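Local coordinates for extracellular ligand-binding receptor (Verminephrobacter eiseniae, PDB 4M88), which probably binds an amino acid or related small solute outside the cytoplasmic membrane and delivers it to an ABC transporter, at residues 244-258 / 343-357. Residues are numbered along the deposited sequence; the frame is centred on the assembly and turned at random.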
ATOM      1  N   VAL A 244      21.125  10.872   2.761  1.00 18.57           N
ATOM      2  CA  VAL A 244      20.384  12.010   2.233  1.00 16.57           C
ATOM      3  C   VAL A 244      20.854  12.298   0.810  1.00 16.47           C
ATOM      4  O   VAL A 244      20.046  12.619  -0.068  1.00 15.88           O
ATOM      5  CB  VAL A 244      20.563  13.239   3.149  1.00 24.32           C
ATOM      6  CG1 VAL A 244      19.994  14.489   2.504  1.00 23.84           C
ATOM      7  CG2 VAL A 244      19.881  12.969   4.475  1.00 20.81           C
ATOM      8  N   ALA A 245      22.157  12.153   0.590  1.00 17.21           N
ATOM      9  CA  ALA A 245      22.759  12.308  -0.734  1.00 26.10           C
ATOM     10  C   ALA A 245      22.081  11.478  -1.817  1.00 23.91           C
ATOM     11  O   ALA A 245      21.799  11.983  -2.897  1.00 23.06           O
ATOM     12  CB  ALA A 245      24.247  11.969  -0.681  1.00 26.74           C
ATOM     13  N   GLY A 246      21.825  10.203  -1.542  1.00 17.37           N
ATOM     14  CA  GLY A 246      21.221   9.346  -2.547  1.00 15.33           C
ATOM     15  C   GLY A 246      19.709   9.456  -2.580  1.00 16.13           C
ATOM     16  O   GLY A 246      19.064   9.143  -3.579  1.00 15.38           O
ATOM     17  N   ALA A 247      19.124   9.879  -1.467  1.00 16.04           N
ATOM     18  CA  ALA A 247      17.668   9.879  -1.355  1.00 14.81           C
ATOM     19  C   ALA A 247      17.041  11.119  -1.975  1.00 13.58           C
ATOM     20  O   ALA A 247      15.898  11.069  -2.448  1.00 13.10           O
ATOM     21  CB  ALA A 247      17.240   9.742   0.112  1.00 16.25           C
ATOM     22  N   ARG A 248      17.768  12.232  -1.955  1.00 14.22           N
ATOM     23  CA  ARG A 248      17.217  13.485  -2.467  1.00 14.43           C
ATOM     24  C   ARG A 248      16.837  13.315  -3.930  1.00 19.92           C
ATOM     25  O   ARG A 248      17.554  12.675  -4.703  1.00 14.25           O
ATOM     26  CB  ARG A 248      18.185  14.660  -2.280  1.00 17.06           C
ATOM     27  CG  ARG A 248      19.489  14.501  -3.008  1.00 17.12           C
ATOM     28  CD  ARG A 248      20.573  15.387  -2.430  1.00 23.44           C
ATOM     29  NE  ARG A 248      21.808  15.251  -3.194  1.00 26.74           N
ATOM     30  CZ  ARG A 248      22.973  15.789  -2.845  1.00 32.11           C
ATOM     31  NH1 ARG A 248      23.075  16.504  -1.731  1.00 28.31           N
ATOM     32  NH2 ARG A 248      24.036  15.608  -3.617  1.00 28.40           N
ATOM     33  N   GLY A 249      15.683  13.846  -4.308  1.00 16.85           N
ATOM     34  CA  GLY A 249      15.257  13.738  -5.689  1.00 16.75           C
ATOM     35  C   GLY A 249      14.399  12.521  -5.972  1.00 19.53           C
ATOM     36  O   GLY A 249      13.873  12.381  -7.080  1.00 25.22           O
ATOM     37  N   VAL A 250      14.259  11.627  -4.994  1.00 12.97           N
ATOM     38  CA  VAL A 250      13.335  10.510  -5.149  1.00 12.49           C
ATOM     39  C   VAL A 250      11.912  10.993  -4.898  1.00 21.93           C
ATOM     40  O   VAL A 250      11.625  11.578  -3.850  1.00 15.92           O
ATOM     41  CB  VAL A 250      13.644   9.368  -4.169  1.00 13.33           C
ATOM     42  CG1 VAL A 250      12.538   8.304  -4.218  1.00 11.81           C
ATOM     43  CG2 VAL A 250      15.007   8.765  -4.476  1.00 18.01           C
ATOM     44  N   GLY A 251      11.023  10.758  -5.857  1.00 12.94           N
ATOM     45  CA  GLY A 251       9.616  11.050  -5.660  1.00 14.32           C
ATOM     46  C   GLY A 251       8.864   9.809  -5.221  1.00 17.61           C
ATOM     47  O   GLY A 251       9.043   8.736  -5.800  1.00 14.01           O
ATOM     48  N   ILE A 252       8.036   9.946  -4.189  1.00 12.42           N
ATOM     49  CA  ILE A 252       7.247   8.834  -3.678  1.00 13.15           C
ATOM     50  C   ILE A 252       5.776   9.182  -3.858  1.00 16.10           C
ATOM     51  O   ILE A 252       5.310  10.197  -3.341  1.00 17.87           O
ATOM     52  CB  ILE A 252       7.504   8.590  -2.178  1.00 17.06           C
ATOM     53  CG1 ILE A 252       8.991   8.386  -1.901  1.00 22.81           C
ATOM     54  CG2 ILE A 252       6.696   7.388  -1.680  1.00 17.79           C
ATOM     55  CD1 ILE A 252       9.326   8.372  -0.412  1.00 24.90           C
ATOM     56  N   VAL A 253       5.047   8.360  -4.602  1.00 11.63           N
ATOM     57  CA  VAL A 253       3.613   8.599  -4.764  1.00 11.95           C
ATOM     58  C   VAL A 253       2.931   8.091  -3.511  1.00 17.30           C
ATOM     59  O   VAL A 253       3.087   6.920  -3.145  1.00 25.34           O
ATOM     60  CB  VAL A 253       3.041   7.849  -5.955  1.00 17.44           C
ATOM     61  CG1 VAL A 253       1.608   8.269  -6.186  1.00 20.53           C
ATOM     62  CG2 VAL A 253       3.842   8.164  -7.160  1.00 20.05           C
ATOM     63  N   GLN A 254       2.184   8.964  -2.844  1.00 13.74           N
ATOM     64  CA  GLN A 254       1.535   8.598  -1.585  1.00 11.95           C
ATOM     65  C   GLN A 254       0.060   8.339  -1.798  1.00 15.27           C
ATOM     66  O   GLN A 254      -0.601   9.076  -2.527  1.00 13.61           O
ATOM     67  CB  GLN A 254       1.699   9.709  -0.553  1.00 16.16           C
ATOM     68  CG  GLN A 254       3.139  10.084  -0.256  1.00 19.56           C
ATOM     69  CD  GLN A 254       3.876   9.054   0.586  1.00 27.36           C
ATOM     70  OE1 GLN A 254       3.594   7.849   0.532  1.00 29.31           O
ATOM     71  NE2 GLN A 254       4.836   9.527   1.372  1.00 27.99           N
ATOM     72  N   ALA A 255      -0.462   7.295  -1.155  1.00 11.90           N
ATOM     73  CA  ALA A 255      -1.882   6.971  -1.256  1.00 12.42           C
ATOM     74  C   ALA A 255      -2.642   7.533  -0.063  1.00 12.15           C
ATOM     75  O   ALA A 255      -3.872   7.455  -0.007  1.00 13.66           O
ATOM     76  CB  ALA A 255      -2.084   5.455  -1.336  1.00 15.01           C
ATOM     77  N   PHE A 256      -1.905   8.111   0.878  1.00 12.84           N
ATOM     78  CA  PHE A 256      -2.500   8.614   2.113  1.00 11.84           C
ATOM     79  C   PHE A 256      -1.803   9.913   2.475  1.00 14.59           C
ATOM     80  O   PHE A 256      -0.685  10.158   1.995  1.00 15.01           O
ATOM     81  CB  PHE A 256      -2.277   7.595   3.236  1.00 15.74           C
ATOM     82  CG  PHE A 256      -2.862   6.250   2.954  1.00 15.54           C
ATOM     83  CD1 PHE A 256      -4.233   6.049   3.054  1.00 20.98           C
ATOM     84  CD2 PHE A 256      -2.051   5.183   2.575  1.00 19.15           C
ATOM     85  CE1 PHE A 256      -4.790   4.808   2.795  1.00 20.35           C
ATOM     86  CE2 PHE A 256      -2.602   3.939   2.312  1.00 21.97           C
ATOM     87  CZ  PHE A 256      -3.976   3.752   2.425  1.00 17.35           C
ATOM     88  N   PRO A 257      -2.437  10.742   3.331  1.00 15.98           N
ATOM     89  CA  PRO A 257      -1.748  11.942   3.832  1.00 15.31           C
ATOM     90  C   PRO A 257      -0.464  11.545   4.542  1.00 17.11           C
ATOM     91  O   PRO A 257      -0.313  10.396   4.960  1.00 14.52           O
ATOM     92  CB  PRO A 257      -2.746  12.528   4.842  1.00 21.98           C
ATOM     93  CG  PRO A 257      -4.094  12.034   4.370  1.00 26.36           C
ATOM     94  CD  PRO A 257      -3.820  10.643   3.840  1.00 21.31           C
ATOM     95  N   ASP A 258       0.473  12.473   4.659  1.00 11.89           N
ATOM     96  CA  ASP A 258       1.752  12.124   5.247  1.00 11.63           C
ATOM     97  C   ASP A 258       1.562  11.726   6.707  1.00 11.62           C
ATOM     98  O   ASP A 258       0.882  12.426   7.452  1.00 16.79           O
ATOM     99  CB  ASP A 258       2.729  13.297   5.143  1.00 17.70           C
ATOM    100  CG  ASP A 258       4.137  12.895   5.526  1.00 23.70           C
ATOM    101  OD1 ASP A 258       4.409  12.852   6.744  1.00 21.76           O
ATOM    102  OD2 ASP A 258       4.948  12.599   4.612  1.00 23.82           O
ATOM    103  N   TYR A 343      -7.287   9.218  -3.913  1.00 14.38           N
ATOM    104  CA  TYR A 343      -6.257  10.111  -3.380  1.00 15.14           C
ATOM    105  C   TYR A 343      -4.867   9.668  -3.842  1.00 14.47           C
ATOM    106  O   TYR A 343      -4.435   8.560  -3.568  1.00 12.95           O
ATOM    107  CB  TYR A 343      -6.308  10.147  -1.842  1.00 18.36           C
ATOM    108  CG  TYR A 343      -5.280  11.065  -1.195  1.00 17.49           C
ATOM    109  CD1 TYR A 343      -5.648  12.304  -0.693  1.00 28.25           C
ATOM    110  CD2 TYR A 343      -3.943  10.684  -1.078  1.00 17.56           C
ATOM    111  CE1 TYR A 343      -4.712  13.146  -0.101  1.00 26.86           C
ATOM    112  CE2 TYR A 343      -3.002  11.518  -0.495  1.00 14.67           C
ATOM    113  CZ  TYR A 343      -3.396  12.741   0.001  1.00 20.09           C
ATOM    114  OH  TYR A 343      -2.457  13.572   0.577  1.00 23.97           O
ATOM    115  N   VAL A 344      -4.157  10.555  -4.530  1.00 12.62           N
ATOM    116  CA  VAL A 344      -2.772  10.288  -4.896  1.00 11.72           C
ATOM    117  C   VAL A 344      -2.004  11.602  -4.759  1.00 14.89           C
ATOM    118  O   VAL A 344      -2.463  12.638  -5.223  1.00 17.46           O
ATOM    119  CB  VAL A 344      -2.671   9.751  -6.343  1.00 19.09           C
ATOM    120  CG1 VAL A 344      -1.286   9.954  -6.882  1.00 28.37           C
ATOM    121  CG2 VAL A 344      -3.064   8.274  -6.417  1.00 19.62           C
ATOM    122  N   ASN A 345      -0.850  11.570  -4.103  1.00 13.69           N
ATOM    123  CA  ASN A 345      -0.112  12.803  -3.862  1.00 15.87           C
ATOM    124  C   ASN A 345       1.380  12.494  -3.936  1.00 17.63           C
ATOM    125  O   ASN A 345       1.882  11.638  -3.210  1.00 19.89           O
ATOM    126  CB  ASN A 345      -0.477  13.361  -2.480  1.00 19.97           C
ATOM    127  CG  ASN A 345      -0.009  14.796  -2.273  1.00 27.63           C
ATOM    128  OD1 ASN A 345       0.649  15.387  -3.129  1.00 24.97           O
ATOM    129  ND2 ASN A 345      -0.362  15.364  -1.128  1.00 31.36           N
ATOM    130  N   ILE A 346       2.091  13.174  -4.825  1.00 14.57           N
ATOM    131  CA  ILE A 346       3.501  12.855  -4.985  1.00 10.52           C
ATOM    132  C   ILE A 346       4.347  13.704  -4.063  1.00 13.99           C
ATOM    133  O   ILE A 346       4.281  14.935  -4.114  1.00 16.06           O
ATOM    134  CB  ILE A 346       3.970  13.093  -6.419  1.00 19.73           C
ATOM    135  CG1 ILE A 346       3.161  12.234  -7.386  1.00 22.37           C
ATOM    136  CG2 ILE A 346       5.452  12.782  -6.539  1.00 21.72           C
ATOM    137  CD1 ILE A 346       3.541  12.451  -8.826  1.00 22.51           C
ATOM    138  N   GLY A 347       5.129  13.046  -3.214  1.00 15.17           N
ATOM    139  CA  GLY A 347       6.092  13.743  -2.380  1.00 17.40           C
ATOM    140  C   GLY A 347       7.466  13.605  -3.007  1.00 17.27           C
ATOM    141  O   GLY A 347       7.725  12.628  -3.705  1.00 22.69           O
ATOM    142  N   VAL A 348       8.344  14.581  -2.789  1.00  9.87           N
ATOM    143  CA  VAL A 348       9.713  14.442  -3.267  1.00  9.89           C
ATOM    144  C   VAL A 348      10.649  14.646  -2.100  1.00  9.71           C
ATOM    145  O   VAL A 348      10.464  15.584  -1.309  1.00 14.43           O
ATOM    146  CB  VAL A 348      10.037  15.466  -4.373  1.00 17.11           C
ATOM    147  CG1 VAL A 348      11.471  15.271  -4.880  1.00 21.42           C
ATOM    148  CG2 VAL A 348       9.035  15.345  -5.522  1.00 19.23           C
ATOM    149  N   ILE A 349      11.629  13.760  -1.955  1.00  9.96           N
ATOM    150  CA  ILE A 349      12.618  13.910  -0.887  1.00 11.39           C
ATOM    151  C   ILE A 349      13.554  15.079  -1.196  1.00 12.29           C
ATOM    152  O   ILE A 349      14.231  15.099  -2.231  1.00 13.75           O
ATOM    153  CB  ILE A 349      13.414  12.617  -0.657  1.00  9.49           C
ATOM    154  CG1 ILE A 349      12.463  11.457  -0.324  1.00 10.12           C
ATOM    155  CG2 ILE A 349      14.424  12.796   0.487  1.00 12.23           C
ATOM    156  CD1 ILE A 349      13.180  10.122  -0.103  1.00 12.77           C
ATOM    157  N   GLY A 350      13.565  16.077  -0.313  1.00 13.30           N
ATOM    158  CA  GLY A 350      14.351  17.274  -0.554  1.00 14.05           C
ATOM    159  C   GLY A 350      15.805  17.085  -0.185  1.00 17.36           C
ATOM    160  O   GLY A 350      16.205  16.005   0.265  1.00 11.85           O
ATOM    161  N   ARG A 351      16.602  18.133  -0.380  1.00 18.56           N
ATOM    162  CA  ARG A 351      18.022  18.083  -0.045  1.00 18.42           C
ATOM    163  C   ARG A 351      18.232  17.937   1.456  1.00 16.05           C
ATOM    164  O   ARG A 351      19.321  17.564   1.900  1.00 15.76           O
ATOM    165  CB  ARG A 351      18.741  19.336  -0.536  1.00 19.26           C
ATOM    166  CG  ARG A 351      18.759  19.505  -2.029  1.00 23.33           C
ATOM    167  CD  ARG A 351      19.378  20.841  -2.370  1.00 31.72           C
ATOM    168  NE  ARG A 351      19.277  21.134  -3.796  1.00 40.93           N
ATOM    169  CZ  ARG A 351      19.516  22.328  -4.331  1.00 47.65           C
ATOM    170  NH1 ARG A 351      19.865  23.352  -3.559  1.00 46.17           N
ATOM    171  NH2 ARG A 351      19.399  22.498  -5.642  1.00 49.51           N
ATOM    172  N   ASP A 352      17.194  18.234   2.236  1.00 15.67           N
ATOM    173  CA  ASP A 352      17.272  18.092   3.684  1.00 16.34           C
ATOM    174  C   ASP A 352      16.778  16.734   4.172  1.00 17.15           C
ATOM    175  O   ASP A 352      16.650  16.520   5.373  1.00 20.95           O
ATOM    176  CB  ASP A 352      16.503  19.208   4.401  1.00 20.40           C
ATOM    177  CG  ASP A 352      15.029  19.219   4.049  1.00 23.06           C
ATOM    178  OD1 ASP A 352      14.579  18.327   3.292  1.00 22.26           O
ATOM    179  OD2 ASP A 352      14.317  20.123   4.531  1.00 26.38           O
ATOM    180  N   GLY A 353      16.492  15.829   3.243  1.00 15.67           N
ATOM    181  CA  GLY A 353      16.018  14.502   3.610  1.00 18.24           C
ATOM    182  C   GLY A 353      14.544  14.406   3.978  1.00 21.38           C
ATOM    183  O   GLY A 353      14.069  13.321   4.324  1.00 18.23           O
ATOM    184  N   GLN A 354      13.818  15.523   3.888  1.00 15.32           N
ATOM    185  CA  GLN A 354      12.398  15.560   4.249  1.00 17.25           C
ATOM    186  C   GLN A 354      11.536  15.476   2.998  1.00 15.65           C
ATOM    187  O   GLN A 354      11.966  15.875   1.924  1.00 15.53           O
ATOM    188  CB  GLN A 354      12.075  16.857   4.995  1.00 20.72           C
ATOM    189  CG  GLN A 354      12.879  17.060   6.278  1.00 28.96           C
ATOM    190  CD  GLN A 354      12.384  16.184   7.404  1.00 34.34           C
ATOM    191  OE1 GLN A 354      11.196  16.182   7.725  1.00 37.90           O
ATOM    192  NE2 GLN A 354      13.291  15.421   8.003  1.00 35.40           N
ATOM    193  N   VAL A 355      10.317  14.959   3.130  1.00 15.47           N
ATOM    194  CA  VAL A 355       9.418  14.848   1.980  1.00 12.43           C
ATOM    195  C   VAL A 355       8.573  16.106   1.821  1.00 14.16           C
ATOM    196  O   VAL A 355       7.951  16.575   2.776  1.00 14.37           O
ATOM    197  CB  VAL A 355       8.492  13.633   2.107  1.00 14.40           C
ATOM    198  CG1 VAL A 355       7.610  13.504   0.881  1.00 17.02           C
ATOM    199  CG2 VAL A 355       9.316  12.369   2.302  1.00 14.41           C
ATOM    200  N   TYR A 356       8.558  16.656   0.615  1.00 12.04           N
ATOM    201  CA  TYR A 356       7.792  17.863   0.326  1.00 14.46           C
ATOM    202  C   TYR A 356       6.720  17.564  -0.694  1.00 16.35           C
ATOM    203  O   TYR A 356       6.951  16.777  -1.619  1.00 17.15           O
ATOM    204  CB  TYR A 356       8.708  18.942  -0.218  1.00 17.45           C
ATOM    205  CG  TYR A 356       9.639  19.463   0.824  1.00 20.58           C
ATOM    206  CD1 TYR A 356       9.275  20.537   1.626  1.00 25.69           C
ATOM    207  CD2 TYR A 356      10.873  18.864   1.034  1.00 17.65           C
ATOM    208  CE1 TYR A 356      10.124  21.009   2.596  1.00 27.39           C
ATOM    209  CE2 TYR A 356      11.725  19.326   2.000  1.00 18.41           C
ATOM    210  CZ  TYR A 356      11.350  20.402   2.774  1.00 27.69           C
ATOM    211  OH  TYR A 356      12.201  20.869   3.742  1.00 31.44           O
ATOM    212  N   TYR A 357       5.560  18.205  -0.540  1.00 16.12           N
ATOM    213  CA  TYR A 357       4.413  17.975  -1.427  1.00 15.01           C
ATOM    214  C   TYR A 357       3.989  19.226  -2.209  1.00 24.39           C
ATOM    215  O   TYR A 357       4.581  20.299  -2.044  1.00 25.12           O
ATOM    216  CB  TYR A 357       3.224  17.460  -0.612  1.00 15.25           C
ATOM    217  CG  TYR A 357       3.523  16.159   0.069  1.00 15.43           C
ATOM    218  CD1 TYR A 357       3.269  14.954  -0.568  1.00 17.92           C
ATOM    219  CD2 TYR A 357       4.085  16.129   1.344  1.00 17.02           C
ATOM    220  CE1 TYR A 357       3.551  13.752   0.043  1.00 18.73           C
ATOM    221  CE2 TYR A 357       4.369  14.926   1.962  1.00 17.09           C
ATOM    222  CZ  TYR A 357       4.097  13.744   1.301  1.00 21.55           C
ATOM    223  OH  TYR A 357       4.385  12.542   1.892  1.00 18.94           O
TER
HETATM  224  O   HOH W   1      21.662  16.796   0.533  1.00 24.62           O
HETATM  225  O   HOH W   2      -5.468   6.615  -1.816  1.00 15.21           O
HETATM  226  O   HOH W   3       0.205  12.784   1.207  1.00 30.73           O
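The hydroxyl of Tyr357, at the very C-terminus, is gripped by two residues, Gln254 at the end of strand 250-254 and Asp258 in the loop after it: Tyr357 OH donates to Asp258 OD2 at 2.8 Å, on the anti lone pair of that oxygen, and accepts from Gln254 NE2 at 3.1 Å. The amide of Gln254 lies nearly coplanar with the phenol ring, 26° apart, whereas the carboxylate stands steeply across it. A bend at chi2 (-74°) brings the amide back to the hydroxyl while Gln254 CG rests against the ring edge. Glu286 takes another bond from NE2, the backbone N of Asn260 donates to Asp258 OD1, and these further bonds probably help to hold both partners in place.

Strand 250-254 meanwhile pairs antiparallel with 345-349, the chain coming back some 85 residues on to extend the sheet. Bonds run both ways between Ile252 and Gly347 and between Gln254 and Asn345; beyond them, Gly249 N reaches Ile349 O at 2.8 Å. Ile349 packs its CD1 on Ala247 CB, 4.1 Å away. At the other end, the Tyr343 ring lies alongside 255-257, CD2 3.4 Å from Ala255 O, and its OH accepts a hydrogen bond from Asn345 ND2 and shares a water with Phe256 O. With an alanine at Tyr343, the Asn345 amide would probably lose this acceptor, and the 255-257 backbone the ring beside it.

Within the mixed sheet of this lobe of the periplasmic-binding fold, 250-254 lies between parallel 227-229 and antiparallel 345-349, with 355-356 at the edge; Val253 and Ile346 face helix 125-138, while Ile349 and Val355 meet helix 235-247.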